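Putative phosphatase (Clostridium difficile, PDB 3SD7) is a putative phosphatase of the haloacid dehalogenase-like family that probably hydrolyses phosphate esters, its natural substrate not being established. Local coordinates at residues Lys49-Ser54 with Glu65-Phe70; Thr39-Lys44 with Glu141-Tyr146; Gly209-Tyr214 with Glu218-Ser223; Val32-Asp37 with Lys116-Met121. One frame throughout, in Å; residues are numbered along the deposited sequence.

Interaction 1: Lys49-Ser54 with Glu65-Phe70; sequences KSIQYS and ENLDQF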
loop_
_atom_site.group_PDB
_atom_site.type_symbol
_atom_site.label_atom_id
_atom_site.label_comp_id
_atom_site.label_asym_id
_atom_site.label_seq_id
_atom_site.Cartn_x
_atom_site.Cartn_y
_atom_site.Cartn_z
ATOM N N LYS A 49 0.544 12.997 10.635
ATOM C CA LYS A 49 1.254 13.500 11.820
ATOM C C LYS A 49 2.721 13.819 11.519
ATOM O O LYS A 49 3.286 14.769 12.099
ATOM C CB LYS A 49 1.115 12.557 12.995
ATOM C CG LYS A 49 -0.258 12.578 13.590
ATOM C CD LYS A 49 -0.356 11.696 14.798
ATOM C CE LYS A 49 -1.704 11.870 15.478
ATOM N NZ LYS A 49 -1.811 11.050 16.699
ATOM N N SER A 50 3.325 13.050 10.617
ATOM C CA SER A 50 4.707 13.286 10.201
ATOM C C SER A 50 4.797 14.595 9.442
ATOM O O SER A 50 5.709 15.384 9.680
ATOM C CB SER A 50 5.246 12.139 9.350
ATOM O OG SER A 50 5.257 10.918 10.068
ATOM N N ILE A 51 3.852 14.836 8.523
ATOM C CA ILE A 51 3.812 16.106 7.803
ATOM C C ILE A 51 3.582 17.268 8.769
ATOM O O ILE A 51 4.258 18.300 8.687
ATOM C CB ILE A 51 2.722 16.111 6.687
ATOM C CG1 ILE A 51 3.058 15.056 5.643
ATOM C CG2 ILE A 51 2.635 17.494 6.043
ATOM C CD1 ILE A 51 2.005 14.875 4.534
ATOM N N GLN A 52 2.627 17.108 9.685
ATOM C CA GLN A 52 2.311 18.137 10.673
ATOM C C GLN A 52 3.548 18.512 11.490
ATOM O O GLN A 52 3.835 19.700 11.721
ATOM C CB GLN A 52 1.207 17.644 11.616
ATOM C CG GLN A 52 0.653 18.708 12.588
ATOM C CD GLN A 52 -0.371 18.133 13.551
ATOM O OE1 GLN A 52 -0.105 17.151 14.235
ATOM N NE2 GLN A 52 -1.540 18.746 13.610
ATOM N N TYR A 53 4.271 17.491 11.934
ATOM C CA TYR A 53 5.494 17.683 12.703
ATOM C C TYR A 53 6.534 18.463 11.897
ATOM O O TYR A 53 7.214 19.353 12.440
ATOM C CB TYR A 53 6.058 16.319 13.130
ATOM C CG TYR A 53 7.409 16.380 13.802
ATOM C CD1 TYR A 53 7.524 16.712 15.149
ATOM C CD2 TYR A 53 8.576 16.078 13.096
ATOM C CE1 TYR A 53 8.760 16.757 15.774
ATOM C CE2 TYR A 53 9.826 16.116 13.720
ATOM C CZ TYR A 53 9.905 16.458 15.053
ATOM O OH TYR A 53 11.133 16.502 15.678
ATOM N N SER A 54 6.652 18.141 10.609
ATOM C CA SER A 54 7.603 18.817 9.746
ATOM C C SER A 54 7.179 20.272 9.599
ATOM O O SER A 54 7.960 21.181 9.905
ATOM C CB SER A 54 7.718 18.131 8.392
ATOM O OG SER A 54 8.689 18.783 7.592
ATOM N N GLU A 65 -6.754 16.973 9.504
ATOM C CA GLU A 65 -7.774 16.800 8.453
ATOM C C GLU A 65 -7.358 17.465 7.130
ATOM O O GLU A 65 -7.653 16.942 6.057
ATOM C CB GLU A 65 -9.148 17.326 8.916
ATOM C CG GLU A 65 -9.243 18.840 9.075
ATOM C CD GLU A 65 -10.580 19.317 9.671
ATOM O OE1 GLU A 65 -11.470 18.471 9.917
ATOM O OE2 GLU A 65 -10.738 20.539 9.889
ATOM N N ASN A 66 -6.650 18.588 7.228
ATOM C CA ASN A 66 -6.203 19.344 6.056
ATOM C C ASN A 66 -4.932 18.770 5.404
ATOM O O ASN A 66 -4.469 19.270 4.373
ATOM C CB ASN A 66 -5.990 20.817 6.440
ATOM C CG ASN A 66 -7.266 21.482 6.960
ATOM O OD1 ASN A 66 -7.210 22.370 7.812
ATOM N ND2 ASN A 66 -8.416 21.038 6.464
ATOM N N LEU A 67 -4.359 17.738 6.021
ATOM C CA LEU A 67 -3.154 17.076 5.486
ATOM C C LEU A 67 -3.477 15.746 4.823
ATOM O O LEU A 67 -2.606 15.127 4.210
ATOM C CB LEU A 67 -2.139 16.860 6.611
ATOM C CG LEU A 67 -1.756 18.137 7.370
ATOM C CD1 LEU A 67 -0.798 17.798 8.513
ATOM C CD2 LEU A 67 -1.137 19.175 6.437
ATOM N N ASP A 68 -4.726 15.304 4.935
ATOM C CA ASP A 68 -5.141 14.050 4.319
ATOM C C ASP A 68 -4.856 14.029 2.811
ATOM O O ASP A 68 -4.524 12.993 2.249
ATOM C CB ASP A 68 -6.633 13.804 4.535
ATOM C CG ASP A 68 -6.999 13.471 5.999
ATOM O OD1 ASP A 68 -6.110 13.210 6.831
ATOM O OD2 ASP A 68 -8.212 13.448 6.294
ATOM N N GLN A 69 -5.002 15.183 2.171
ATOM C CA GLN A 69 -4.775 15.301 0.728
ATOM C C GLN A 69 -3.327 15.086 0.306
ATOM O O GLN A 69 -3.033 15.002 -0.890
ATOM C CB GLN A 69 -5.253 16.660 0.217
ATOM C CG GLN A 69 -4.501 17.836 0.749
ATOM C CD GLN A 69 -5.089 19.157 0.304
ATOM O OE1 GLN A 69 -5.769 19.237 -0.720
ATOM N NE2 GLN A 69 -4.822 20.206 1.071
ATOM N N PHE A 70 -2.419 14.982 1.279
ATOM C CA PHE A 70 -1.004 14.779 0.977
ATOM C C PHE A 70 -0.578 13.305 1.118
ATOM O O PHE A 70 0.608 12.973 1.005
ATOM C CB PHE A 70 -0.133 15.712 1.815
ATOM C CG PHE A 70 -0.526 17.174 1.710
ATOM C CD1 PHE A 70 -0.642 17.788 0.462
ATOM C CD2 PHE A 70 -0.767 17.931 2.845
ATOM C CE1 PHE A 70 -0.997 19.117 0.345
ATOM C CE2 PHE A 70 -1.127 19.277 2.744
ATOM C CZ PHE A 70 -1.241 19.869 1.483
#

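Interaction 2: Thr39-Lys44 with Glu141-Tyr146; sequences TLTDPK and ETILRY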
loop_
_atom_site.group_PDB
_atom_site.type_symbol
_atom_site.label_atom_id
_atom_site.label_comp_id
_atom_site.label_asym_id
_atom_site.label_seq_id
_atom_site.Cartn_x
_atom_site.Cartn_y
_atom_site.Cartn_z
ATOM N N THR A 39 -5.011 -0.991 1.286
ATOM C CA THR A 39 -5.471 -2.312 0.884
ATOM C C THR A 39 -5.559 -3.192 2.139
ATOM O O THR A 39 -6.611 -3.733 2.435
ATOM C CB THR A 39 -4.545 -2.912 -0.140
ATOM O OG1 THR A 39 -4.513 -2.057 -1.298
ATOM C CG2 THR A 39 -5.034 -4.288 -0.590
ATOM N N LEU A 40 -4.448 -3.335 2.834
ATOM C CA LEU A 40 -4.434 -4.040 4.118
ATOM C C LEU A 40 -4.552 -3.135 5.292
ATOM O O LEU A 40 -5.279 -3.456 6.255
ATOM C CB LEU A 40 -3.143 -4.854 4.275
ATOM C CG LEU A 40 -2.901 -5.945 3.234
ATOM C CD1 LEU A 40 -1.477 -6.550 3.403
ATOM C CD2 LEU A 40 -3.951 -7.043 3.344
ATOM N N THR A 41 -3.811 -2.039 5.262
ATOM C CA THR A 41 -3.739 -1.084 6.389
ATOM C C THR A 41 -3.820 0.354 5.895
ATOM O O THR A 41 -3.489 0.657 4.752
ATOM C CB THR A 41 -2.435 -1.287 7.193
ATOM O OG1 THR A 41 -1.310 -1.172 6.298
ATOM C CG2 THR A 41 -2.404 -2.689 7.841
ATOM N N ASP A 42 -4.290 1.235 6.767
ATOM C CA ASP A 42 -4.460 2.654 6.435
ATOM C C ASP A 42 -3.369 3.462 7.175
ATOM O O ASP A 42 -3.355 3.498 8.408
ATOM C CB ASP A 42 -5.865 3.100 6.834
ATOM C CG ASP A 42 -6.183 4.518 6.394
ATOM O OD1 ASP A 42 -5.275 5.204 5.905
ATOM O OD2 ASP A 42 -7.338 4.973 6.604
ATOM N N PRO A 43 -2.487 4.145 6.433
ATOM C CA PRO A 43 -1.391 4.873 7.042
ATOM C C PRO A 43 -1.713 6.319 7.392
ATOM O O PRO A 43 -0.816 7.058 7.784
ATOM C CB PRO A 43 -0.353 4.866 5.927
ATOM C CG PRO A 43 -1.168 4.995 4.695
ATOM C CD PRO A 43 -2.387 4.161 4.953
ATOM N N LYS A 44 -2.972 6.715 7.246
ATOM C CA LYS A 44 -3.363 8.118 7.399
ATOM C C LYS A 44 -2.788 8.833 8.624
ATOM O O LYS A 44 -2.211 9.912 8.514
ATOM C CB LYS A 44 -4.884 8.231 7.364
ATOM C CG LYS A 44 -5.403 9.633 7.608
ATOM C CD LYS A 44 -6.894 9.717 7.450
ATOM C CE LYS A 44 -7.288 9.729 5.962
ATOM N NZ LYS A 44 -8.771 9.854 5.757
ATOM N N GLU A 141 6.971 -4.828 6.564
ATOM C CA GLU A 141 7.163 -5.918 7.516
ATOM C C GLU A 141 6.873 -5.468 8.952
ATOM O O GLU A 141 6.241 -6.197 9.708
ATOM C CB GLU A 141 8.568 -6.485 7.364
ATOM C CG GLU A 141 8.771 -7.229 6.057
ATOM C CD GLU A 141 10.157 -7.806 5.953
ATOM O OE1 GLU A 141 11.093 -7.178 6.484
ATOM O OE2 GLU A 141 10.310 -8.866 5.310
ATOM N N THR A 142 7.311 -4.263 9.312
ATOM C CA THR A 142 7.076 -3.718 10.645
ATOM C C THR A 142 5.584 -3.624 10.932
ATOM O O THR A 142 5.106 -4.034 11.999
ATOM C CB THR A 142 7.747 -2.360 10.825
ATOM O OG1 THR A 142 9.169 -2.534 10.812
ATOM C CG2 THR A 142 7.339 -1.714 12.156
ATOM N N ILE A 143 4.850 -3.084 9.970
ATOM C CA ILE A 143 3.399 -2.911 10.098
ATOM C C ILE A 143 2.650 -4.237 10.148
ATOM O O ILE A 143 1.734 -4.408 10.953
ATOM C CB ILE A 143 2.871 -2.037 8.942
ATOM C CG1 ILE A 143 3.436 -0.624 9.082
ATOM C CG2 ILE A 143 1.363 -2.031 8.933
ATOM C CD1 ILE A 143 3.264 0.232 7.814
ATOM N N LEU A 144 3.036 -5.193 9.327
ATOM C CA LEU A 144 2.337 -6.460 9.306
ATOM C C LEU A 144 2.616 -7.219 10.613
ATOM O O LEU A 144 1.713 -7.860 11.157
ATOM C CB LEU A 144 2.697 -7.272 8.085
ATOM C CG LEU A 144 2.182 -6.671 6.753
ATOM C CD1 LEU A 144 2.881 -7.355 5.594
ATOM C CD2 LEU A 144 0.689 -6.756 6.635
ATOM N N ARG A 145 3.844 -7.083 11.110
ATOM C CA ARG A 145 4.212 -7.635 12.404
ATOM C C ARG A 145 3.397 -6.961 13.533
ATOM O O ARG A 145 2.888 -7.650 14.425
ATOM C CB ARG A 145 5.707 -7.474 12.621
ATOM C CG ARG A 145 6.543 -8.425 11.857
ATOM C CD ARG A 145 8.029 -8.120 12.015
ATOM N NE ARG A 145 8.818 -9.265 11.616
ATOM C CZ ARG A 145 9.296 -10.200 12.449
ATOM N NH1 ARG A 145 9.111 -10.148 13.762
ATOM N NH2 ARG A 145 9.976 -11.196 11.950
ATOM N N TYR A 146 3.233 -5.629 13.485
ATOM C CA TYR A 146 2.465 -4.862 14.494
ATOM C C TYR A 146 1.021 -5.341 14.646
ATOM O O TYR A 146 0.462 -5.329 15.776
ATOM C CB TYR A 146 2.489 -3.365 14.130
ATOM C CG TYR A 146 1.704 -2.428 15.038
ATOM C CD1 TYR A 146 2.330 -1.757 16.077
ATOM C CD2 TYR A 146 0.356 -2.180 14.816
ATOM C CE1 TYR A 146 1.641 -0.895 16.891
ATOM C CE2 TYR A 146 -0.364 -1.306 15.637
ATOM C CZ TYR A 146 0.290 -0.662 16.673
ATOM O OH TYR A 146 -0.395 0.205 17.494
#

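Interaction 3: Gly209-Tyr214 with Glu218-Ser223; sequences GVLYGY and EEISES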
loop_
_atom_site.group_PDB
_atom_site.type_symbol
_atom_site.label_atom_id
_atom_site.label_comp_id
_atom_site.label_asym_id
_atom_site.label_seq_id
_atom_site.Cartn_x
_atom_site.Cartn_y
_atom_site.Cartn_z
ATOM N N GLY A 209 -9.627 -4.488 -7.843
ATOM C CA GLY A 209 -9.488 -3.095 -7.464
ATOM C C GLY A 209 -10.452 -2.837 -6.311
ATOM O O GLY A 209 -11.682 -3.063 -6.440
ATOM N N VAL A 210 -9.934 -2.387 -5.175
ATOM C CA VAL A 210 -10.785 -2.111 -4.033
ATOM C C VAL A 210 -11.112 -0.616 -3.980
ATOM O O VAL A 210 -10.311 0.216 -4.396
ATOM C CB VAL A 210 -10.185 -2.585 -2.687
ATOM C CG1 VAL A 210 -9.663 -4.038 -2.824
ATOM C CG2 VAL A 210 -9.045 -1.649 -2.179
ATOM N N LEU A 211 -12.283 -0.292 -3.435
ATOM C CA LEU A 211 -12.765 1.079 -3.347
ATOM C C LEU A 211 -12.701 1.665 -1.937
ATOM O O LEU A 211 -13.013 2.842 -1.760
ATOM C CB LEU A 211 -14.227 1.182 -3.855
ATOM C CG LEU A 211 -14.501 0.662 -5.269
ATOM C CD1 LEU A 211 -16.001 0.775 -5.579
ATOM C CD2 LEU A 211 -13.650 1.439 -6.309
ATOM N N TYR A 212 -12.279 0.867 -0.942
ATOM C CA TYR A 212 -12.213 1.339 0.443
ATOM C C TYR A 212 -10.908 2.022 0.826
ATOM O O TYR A 212 -10.755 2.484 1.968
ATOM C CB TYR A 212 -12.502 0.182 1.425
ATOM C CG TYR A 212 -11.557 -0.972 1.322
ATOM C CD1 TYR A 212 -10.278 -0.906 1.908
ATOM C CD2 TYR A 212 -11.904 -2.145 0.650
ATOM C CE1 TYR A 212 -9.411 -1.950 1.821
ATOM C CE2 TYR A 212 -11.037 -3.200 0.569
ATOM C CZ TYR A 212 -9.791 -3.115 1.170
ATOM O OH TYR A 212 -8.923 -4.173 1.077
ATOM N N GLY A 213 -9.989 2.097 -0.135
ATOM C CA GLY A 213 -8.709 2.732 0.050
ATOM C C GLY A 213 -8.628 4.124 -0.546
ATOM O O GLY A 213 -9.568 4.964 -0.401
ATOM N N TYR A 214 -7.508 4.397 -1.193
ATOM C CA TYR A 214 -7.208 5.730 -1.678
ATOM C C TYR A 214 -7.529 5.977 -3.155
ATOM O O TYR A 214 -7.422 7.093 -3.622
ATOM C CB TYR A 214 -5.759 6.119 -1.313
ATOM C CG TYR A 214 -5.653 6.376 0.169
ATOM C CD1 TYR A 214 -5.780 7.656 0.672
ATOM C CD2 TYR A 214 -5.498 5.318 1.087
ATOM C CE1 TYR A 214 -5.737 7.909 2.018
ATOM C CE2 TYR A 214 -5.466 5.583 2.464
ATOM C CZ TYR A 214 -5.566 6.877 2.899
ATOM O OH TYR A 214 -5.555 7.184 4.240
ATOM N N GLU A 218 -13.734 6.319 -10.056
ATOM C CA GLU A 218 -13.336 6.833 -11.352
ATOM C C GLU A 218 -11.991 6.233 -11.754
ATOM O O GLU A 218 -11.855 5.701 -12.848
ATOM C CB GLU A 218 -13.267 8.374 -11.328
ATOM C CG GLU A 218 -12.897 9.016 -12.608
ATOM C CD GLU A 218 -12.928 10.552 -12.510
ATOM O OE1 GLU A 218 -12.930 11.101 -11.391
ATOM O OE2 GLU A 218 -12.904 11.184 -13.518
ATOM N N GLU A 219 -11.014 6.312 -10.854
ATOM C CA GLU A 219 -9.680 5.794 -11.137
ATOM C C GLU A 219 -9.668 4.292 -11.355
ATOM O O GLU A 219 -9.093 3.804 -12.317
ATOM C CB GLU A 219 -8.727 6.159 -9.989
ATOM C CG GLU A 219 -7.334 5.559 -10.172
ATOM C CD GLU A 219 -6.397 5.938 -9.081
ATOM O OE1 GLU A 219 -6.187 7.147 -8.878
ATOM O OE2 GLU A 219 -5.860 5.038 -8.417
ATOM N N ILE A 220 -10.281 3.575 -10.433
ATOM C CA ILE A 220 -10.269 2.118 -10.469
ATOM C C ILE A 220 -11.015 1.606 -11.707
ATOM O O ILE A 220 -10.471 0.789 -12.465
ATOM C CB ILE A 220 -10.833 1.522 -9.161
ATOM C CG1 ILE A 220 -9.921 1.862 -7.974
ATOM C CG2 ILE A 220 -11.017 -0.015 -9.328
ATOM C CD1 ILE A 220 -8.452 1.339 -8.086
ATOM N N SER A 221 -12.216 2.129 -11.950
ATOM C CA SER A 221 -13.013 1.670 -13.078
ATOM C C SER A 221 -12.309 1.934 -14.396
ATOM O O SER A 221 -12.348 1.099 -15.306
ATOM C CB SER A 221 -14.429 2.256 -13.062
ATOM O OG SER A 221 -14.436 3.654 -13.250
ATOM N N GLU A 222 -11.634 3.073 -14.495
ATOM C CA GLU A 222 -10.917 3.411 -15.707
ATOM C C GLU A 222 -9.686 2.520 -15.960
ATOM O O GLU A 222 -9.264 2.385 -17.112
ATOM C CB GLU A 222 -10.639 4.917 -15.756
ATOM C CG GLU A 222 -11.985 5.707 -15.911
ATOM C CD GLU A 222 -11.837 7.235 -15.908
ATOM O OE1 GLU A 222 -10.820 7.756 -15.405
ATOM O OE2 GLU A 222 -12.768 7.915 -16.380
ATOM N N SER A 223 -9.139 1.919 -14.894
ATOM C CA SER A 223 -7.996 0.996 -15.001
ATOM C C SER A 223 -8.447 -0.403 -15.446
ATOM O O SER A 223 -7.621 -1.244 -15.805
ATOM C CB SER A 223 -7.239 0.898 -13.665
ATOM O OG SER A 223 -7.994 0.209 -12.675
#

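Interaction 4: Val32-Asp37 with Lys116-Met121; sequences VLFDLD and KEILEM. With NA (sodium ion), chain B.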
loop_
_atom_site.group_PDB
_atom_site.type_symbol
_atom_site.label_atom_id
_atom_site.label_comp_id
_atom_site.label_asym_id
_atom_site.label_seq_id
_atom_site.Cartn_x
_atom_site.Cartn_y
_atom_site.Cartn_z
ATOM N N VAL A 32 -2.295 -15.099 -4.043
ATOM C CA VAL A 32 -2.965 -13.806 -3.947
ATOM C C VAL A 32 -1.963 -12.790 -3.436
ATOM O O VAL A 32 -1.358 -12.976 -2.363
ATOM C CB VAL A 32 -4.142 -13.835 -2.989
ATOM C CG1 VAL A 32 -4.914 -12.494 -3.019
ATOM C CG2 VAL A 32 -5.089 -15.034 -3.303
ATOM N N LEU A 33 -1.744 -11.760 -4.233
ATOM C CA LEU A 33 -0.849 -10.686 -3.872
ATOM C C LEU A 33 -1.670 -9.502 -3.387
ATOM O O LEU A 33 -2.731 -9.204 -3.940
ATOM C CB LEU A 33 -0.011 -10.228 -5.051
ATOM C CG LEU A 33 1.060 -11.151 -5.574
ATOM C CD1 LEU A 33 0.480 -12.357 -6.268
ATOM C CD2 LEU A 33 1.997 -10.364 -6.513
ATOM N N PHE A 34 -1.162 -8.831 -2.364
ATOM C CA PHE A 34 -1.776 -7.650 -1.823
ATOM C C PHE A 34 -0.819 -6.457 -1.767
ATOM O O PHE A 34 0.328 -6.612 -1.397
ATOM C CB PHE A 34 -2.245 -7.865 -0.371
ATOM C CG PHE A 34 -3.358 -8.836 -0.208
ATOM C CD1 PHE A 34 -4.675 -8.375 -0.089
ATOM C CD2 PHE A 34 -3.107 -10.202 -0.083
ATOM C CE1 PHE A 34 -5.704 -9.256 0.094
ATOM C CE2 PHE A 34 -4.181 -11.093 0.109
ATOM C CZ PHE A 34 -5.453 -10.611 0.192
ATOM N N ASP A 35 -1.304 -5.277 -2.132
ATOM C CA ASP A 35 -0.583 -4.049 -1.833
ATOM C C ASP A 35 -0.820 -3.808 -0.311
ATOM O O ASP A 35 -1.624 -4.507 0.329
ATOM C CB ASP A 35 -1.059 -2.900 -2.702
ATOM C CG ASP A 35 0.044 -1.832 -2.910
ATOM O OD1 ASP A 35 0.791 -1.555 -1.967
ATOM O OD2 ASP A 35 0.180 -1.293 -4.046
ATOM N N LEU A 36 -0.136 -2.851 0.270
ATOM C CA LEU A 36 -0.219 -2.602 1.720
ATOM C C LEU A 36 -1.134 -1.432 2.058
ATOM O O LEU A 36 -2.302 -1.631 2.430
ATOM C CB LEU A 36 1.188 -2.387 2.288
ATOM C CG LEU A 36 1.218 -2.200 3.813
ATOM C CD1 LEU A 36 1.033 -3.536 4.547
ATOM C CD2 LEU A 36 2.524 -1.572 4.195
ATOM N N ASP A 37 -0.603 -0.215 1.885
ATOM C CA ASP A 37 -1.356 1.006 2.199
ATOM C C ASP A 37 -2.631 1.068 1.376
ATOM O O ASP A 37 -2.636 0.873 0.130
ATOM C CB ASP A 37 -0.538 2.280 1.942
ATOM C CG ASP A 37 0.588 2.514 2.933
ATOM O OD1 ASP A 37 0.722 1.835 3.995
ATOM O OD2 ASP A 37 1.366 3.460 2.638
ATOM N N LYS A 116 -8.134 -8.985 8.943
ATOM C CA LYS A 116 -7.468 -10.115 9.610
ATOM C C LYS A 116 -8.263 -11.410 9.384
ATOM O O LYS A 116 -7.689 -12.449 9.055
ATOM C CB LYS A 116 -7.188 -9.816 11.082
ATOM C CG LYS A 116 -6.227 -10.791 11.710
ATOM C CD LYS A 116 -5.970 -10.443 13.166
ATOM C CE LYS A 116 -4.791 -11.226 13.708
ATOM N NZ LYS A 116 -4.931 -12.694 13.511
ATOM N N GLU A 117 -9.585 -11.346 9.546
ATOM C CA GLU A 117 -10.454 -12.494 9.291
ATOM C C GLU A 117 -10.321 -13.038 7.868
ATOM O O GLU A 117 -10.219 -14.253 7.682
ATOM C CB GLU A 117 -11.937 -12.157 9.566
ATOM C CG GLU A 117 -12.920 -13.163 8.891
ATOM C CD GLU A 117 -14.380 -12.739 8.962
ATOM O OE1 GLU A 117 -14.861 -12.523 10.088
ATOM O OE2 GLU A 117 -15.041 -12.663 7.890
ATOM N N ILE A 118 -10.319 -12.169 6.849
ATOM C CA ILE A 118 -10.251 -12.693 5.490
ATOM C C ILE A 118 -8.873 -13.304 5.224
ATOM O O ILE A 118 -8.784 -14.342 4.575
ATOM C CB ILE A 118 -10.692 -11.692 4.385
ATOM C CG1 ILE A 118 -9.638 -10.685 4.114
ATOM C CG2 ILE A 118 -12.114 -11.097 4.662
ATOM C CD1 ILE A 118 -8.545 -11.233 3.227
ATOM N N LEU A 119 -7.805 -12.691 5.743
ATOM C CA LEU A 119 -6.465 -13.282 5.567
ATOM C C LEU A 119 -6.422 -14.668 6.202
ATOM O O LEU A 119 -5.894 -15.589 5.592
ATOM C CB LEU A 119 -5.373 -12.421 6.170
ATOM C CG LEU A 119 -5.225 -11.069 5.475
ATOM C CD1 LEU A 119 -4.215 -10.226 6.228
ATOM C CD2 LEU A 119 -4.812 -11.211 3.994
ATOM N N GLU A 120 -6.971 -14.795 7.411
ATOM C CA GLU A 120 -7.027 -16.091 8.133
ATOM C C GLU A 120 -7.821 -17.115 7.288
ATOM O O GLU A 120 -7.403 -18.256 7.137
ATOM C CB GLU A 120 -7.682 -15.899 9.505
ATOM C CG GLU A 120 -6.788 -15.156 10.523
ATOM C CD GLU A 120 -7.469 -14.767 11.845
ATOM O OE1 GLU A 120 -8.719 -14.813 11.989
ATOM O OE2 GLU A 120 -6.721 -14.389 12.759
ATOM N N MET A 121 -8.933 -16.678 6.699
ATOM C CA MET A 121 -9.753 -17.564 5.867
ATOM C C MET A 121 -8.999 -18.045 4.627
ATOM O O MET A 121 -9.048 -19.225 4.260
ATOM C CB MET A 121 -11.069 -16.882 5.501
ATOM C CG MET A 121 -11.978 -16.724 6.708
ATOM S SD MET A 121 -13.426 -15.752 6.292
ATOM C CE MET A 121 -14.024 -16.727 4.929
HETATM NA NA NA B . -2.139 1.367 -1.963
HETATM O O HOH W 1 -1.782 0.895 -4.062
HETATM O O HOH W 2 0.021 1.368 -1.490
HETATM O O HOH W 3 -2.946 3.582 -1.366
#

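Interaction 1: Lys49-Ser54 with Glu65-Phe70
I51 and L67 bury the most surface in this contact, and they meet as two branched apolar side chains that slide past each other in opposite directions, I51 CG2 lying 4.1 Å from L67 CD2. The longer branch of I51 has a different partner. With CG1 anti to the carbonyl carbon (chi1 -63°), CD1 reaches to 3.6 Å from F70 CB, and there the two side chains cross at about a right angle. Helix 44-57 and the loop 65-70 belong to the helical region that follows the first core strand, consistent with the cap of many haloacid dehalogenase-like hydrolases. Leucine suits its place because it forks: while CD2 turns to I51, L67 CD1 packs 3.7 Å from Q52 CB. The amide of Q52 points elsewhere, its NE2 bonding to E62 O. The F70 ring has L67 CD2 at its edge, in plane, and Q69 CG 3.7 Å above the centre of one face; Y82 adds an edge-to-face ring.

Interaction 2: Thr39-Lys44 with Glu141-Tyr146
L40 and T41 face I143 and L144 where the linker between the first core strand and the probable helical cap passes helix 137-146 of the Rossmann-like core of the haloacid dehalogenase fold. The apolar contact proper is between the leucines, which cross at about a right angle with L40 CD1 3.9 Å from L144 CD2. Both also touch V131 of strand 128-133, so flexible, purely hydrocarbon side chains suit this buried position. The second contact is van der Waals and mixed in character. I143 CG1 lies beside the backbone N (chi1 -66°), which leaves CG2 anti to it and turned to T41, 3.9 Å from T41 OG1 and 4.0 Å from T41 CG2, so that one methyl touches both branches of the threonine. No hydrogen bond crosses between 39-44 and 141-146. Just before helix 44-57, with P43 at the N-cap position, D42 forms an Asx turn. D42 OD1, which also has Y214 OH as a partner, accepts from K44 N over 3.1 Å at 155°, met from above the carboxylate plane, 49° out of it.

Interaction 3: Gly209-Tyr214 with Glu218-Ser223
G209 meets I220 at the start of this contact, and having no side chain it lets the isoleucine come right up to the strand: I220 CG2 lies 3.9 Å from G209 CA. I220 CG1 is anti to the carbonyl carbon (chi1 -65°), which places CG2 anti to the backbone N and leaves CG1 as a separate branch to reach further along the chain. V210 takes part through its backbone, V210 O being 4.0 Å from I220 CG1 in simple van der Waals contact. Its side chain points away from the helix, and V210 CG2 lies 3.7 Å above one face of the Y212 ring, offset toward the rim. L211 returns to the helix: L211 CD2 packs 4.0 Å from I220 CB, the two side chains crossing at a slant. A branched I220 thus serves three successive residues, each approached most closely by a different carbon. Further on, Y214 N bonds to OD2 of D192, a residue that binds the sodium ion. Helix 217-223 is the connection of a beta-alpha-beta unit; it follows strand 206-210 after a loop and leads into the neighbouring parallel strand 227-229, whose I228 touches both L211 and I220, while E219 forms a salt bridge with R193 ahead of helix 194-203.

Interaction 4: Val32-Asp37 with Lys116-Met121
Just before the DxDx(T/V)-like loop that carries D35 and D37, F34 at the end of the first core strand packs against L119 and I118 of helix 115-124. L119 CD2 lies 3.9 Å from F34 CZ and makes an off-centre CH-pi contact, 4.3 Å from the ring centroid and 28° off the ring normal. I118 CD1 adds a looser touch on F34 CZ. The broad phenyl suits a buried place between sheet and helix, where it offers a wide apolar surface to both side chains, and its CG, anti to the carbonyl carbon (chi1 -67°), puts the ring there. Within the helix, K116 NZ and E120 OE2 form a salt bridge one turn long, at 2.6 Å. Beyond F34 come the two aspartates of the loop. D37 O binds the sodium ion at 2.2 Å, with D192 and three waters as the other ligands. The carboxylate of D35 does not bind the ion directly; it takes weak hydrogen bonds from two of those waters, while D35 OD1 accepts L36 N at 2.7 Å on its anti lone pair, and K168 and T133 also hold the group. A paired aspartate loop at the C-terminal end of a central parallel strand, beside a metal, is typical of haloacid dehalogenase-like phosphatases.

How the interactions relate
Interactions 2 and 4 lie closest together, their centres 11 Å apart: T41 N probably bonds to L36 O at 3.2 Å, and L40 CD2 packs 3.8 Å from F34 CD1, so the loop and the chain that follows it are tied together. Interaction 3 is tied to interaction 2 through two tyrosines, Y214 OH probably bonding to D42 OD1 at 2.6 Å and Y212 OH to T39 O at 2.7 Å. Interaction 1 stands apart, its centre 27 Å from that of interaction 4, and meets the linker where D68 OD1 lies 3.6 Å from K44 CD. Interaction 4 carries the sodium ligand D37, and the side chains of V210 and T41 lie about 8 and 9 Å from the ion, while interaction 1 belongs to the probable cap.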